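Local coordinates for glycoside Hydrolase (Bacteroides uniformis, PDB 5TA0), which binds neoagarooctaose and probably hydrolyses agarose as a glycoside hydrolase of a human intestinal bacterium, at residues P144-D148 and F168-S172. Residues are numbered along the deposited sequence; the frame is centred on the assembly and turned at random.
Sequences PFYPD and FGTAS
The start of barrel helix 170-183 is fastened to the loop that follows strand 134-140 by one hydrogen bond and an aromatic-proline cluster. S172, in the first turn of the helix, gives its OG proton to F145 O at 2.8 Å; with OG beside its own backbone N (chi1 -64°) the hydroxyl reaches this carbonyl, and the C=O...OG angle of 167° sets the donor nearly in line with it. S172 CB lies over one face of the F145 ring, a CH-pi contact 4.1 Å from the centroid. Farther along the loop, F168 turns an edge to the face of Y146 in an offset edge-to-face pair, centroids 5.6 Å apart and planes at 79°. P147, the centre of an inverse gamma turn, and F168 approach each other from opposite directions, with P147 CG 3.6 Å from F168 CZ. Helix 219-236 adds F225 against Y146 and K221 as a cation-pi partner of F168. Replacing F168 by alanine would probably leave the Y146 face and P147 CG without their shared partner, and K221 without its ring. G169 is at the N-cap position. The contact belongs to the beta-alpha-beta crossover from strand 134-140 through helix 170-183 to its parallel neighbour, strand 197-199.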
loop_
_atom_site.group_PDB
_atom_site.type_symbol
_atom_site.label_atom_id
_atom_site.label_comp_id
_atom_site.label_asym_id
_atom_site.label_seq_id
_atom_site.Cartn_x
_atom_site.Cartn_y
_atom_site.Cartn_z
ATOM N N PRO A 144 -18.073 4.371 17.471
ATOM C CA PRO A 144 -19.124 3.433 17.839
ATOM C C PRO A 144 -19.846 2.798 16.638
ATOM O O PRO A 144 -20.901 2.212 16.787
ATOM C CB PRO A 144 -20.056 4.327 18.670
ATOM C CG PRO A 144 -19.939 5.651 18.013
ATOM C CD PRO A 144 -18.544 5.768 17.486
ATOM N N PHE A 145 -19.256 2.893 15.448
ATOM C CA PHE A 145 -19.876 2.392 14.203
ATOM C C PHE A 145 -20.180 0.893 14.244
ATOM O O PHE A 145 -21.247 0.469 13.781
ATOM C CB PHE A 145 -18.965 2.735 13.003
ATOM C CG PHE A 145 -19.550 2.379 11.655
ATOM C CD1 PHE A 145 -20.628 3.069 11.144
ATOM C CD2 PHE A 145 -19.018 1.353 10.912
ATOM C CE1 PHE A 145 -21.145 2.767 9.889
ATOM C CE2 PHE A 145 -19.538 1.047 9.654
ATOM C CZ PHE A 145 -20.602 1.747 9.151
ATOM N N TYR A 146 -19.268 0.073 14.773
ATOM C CA TYR A 146 -19.529 -1.368 14.864
ATOM C C TYR A 146 -20.557 -1.588 15.984
ATOM O O TYR A 146 -20.343 -1.131 17.086
ATOM C CB TYR A 146 -18.297 -2.192 15.175
ATOM C CG TYR A 146 -18.496 -3.666 14.941
ATOM C CD1 TYR A 146 -18.721 -4.158 13.663
ATOM C CD2 TYR A 146 -18.487 -4.589 15.982
ATOM C CE1 TYR A 146 -18.888 -5.515 13.429
ATOM C CE2 TYR A 146 -18.636 -5.949 15.736
ATOM C CZ TYR A 146 -18.845 -6.396 14.453
ATOM O OH TYR A 146 -19.009 -7.738 14.180
ATOM N N PRO A 147 -21.681 -2.240 15.671
ATOM C CA PRO A 147 -22.785 -2.250 16.643
ATOM C C PRO A 147 -22.626 -3.341 17.692
ATOM O O PRO A 147 -23.254 -4.394 17.605
ATOM C CB PRO A 147 -24.026 -2.405 15.749
ATOM C CG PRO A 147 -23.536 -3.115 14.541
ATOM C CD PRO A 147 -22.106 -2.732 14.347
ATOM N N ASP A 148 -21.760 -3.068 18.672
ATOM C CA ASP A 148 -21.453 -3.977 19.787
ATOM C C ASP A 148 -22.052 -3.498 21.107
ATOM O O ASP A 148 -21.672 -3.981 22.166
ATOM C CB ASP A 148 -19.939 -4.155 19.926
ATOM C CG ASP A 148 -19.213 -2.865 20.266
ATOM O OD1 ASP A 148 -17.962 -2.872 20.308
ATOM O OD2 ASP A 148 -19.852 -1.807 20.467
ATOM N N PHE A 168 -27.668 -7.698 10.492
ATOM C CA PHE A 168 -26.671 -7.035 11.346
ATOM C C PHE A 168 -25.918 -5.941 10.614
ATOM O O PHE A 168 -25.308 -6.164 9.582
ATOM C CB PHE A 168 -25.693 -8.071 11.845
ATOM C CG PHE A 168 -24.701 -7.538 12.818
ATOM C CD1 PHE A 168 -25.108 -7.154 14.081
ATOM C CD2 PHE A 168 -23.339 -7.458 12.486
ATOM C CE1 PHE A 168 -24.197 -6.683 14.990
ATOM C CE2 PHE A 168 -22.431 -6.974 13.399
ATOM C CZ PHE A 168 -22.854 -6.609 14.646
ATOM N N GLY A 169 -25.977 -4.732 11.165
ATOM C CA GLY A 169 -25.390 -3.557 10.559
ATOM C C GLY A 169 -26.323 -2.663 9.759
ATOM O O GLY A 169 -25.879 -1.663 9.194
ATOM N N THR A 170 -27.616 -2.991 9.677
ATOM C CA THR A 170 -28.559 -2.173 8.910
ATOM C C THR A 170 -28.512 -0.710 9.362
ATOM O O THR A 170 -28.392 0.186 8.517
ATOM C CB THR A 170 -29.971 -2.758 8.982
ATOM O OG1 THR A 170 -29.983 -4.023 8.278
ATOM C CG2 THR A 170 -30.990 -1.841 8.387
ATOM N N ALA A 171 -28.583 -0.466 10.664
ATOM C CA ALA A 171 -28.605 0.915 11.156
ATOM C C ALA A 171 -27.275 1.623 10.924
ATOM O O ALA A 171 -27.242 2.781 10.517
ATOM C CB ALA A 171 -28.991 0.973 12.615
ATOM N N SER A 172 -26.173 0.931 11.159
ATOM C CA SER A 172 -24.854 1.468 10.886
ATOM C C SER A 172 -24.759 1.829 9.401
ATOM O O SER A 172 -24.283 2.921 9.047
ATOM C CB SER A 172 -23.774 0.435 11.217
ATOM O OG SER A 172 -23.768 0.144 12.616
#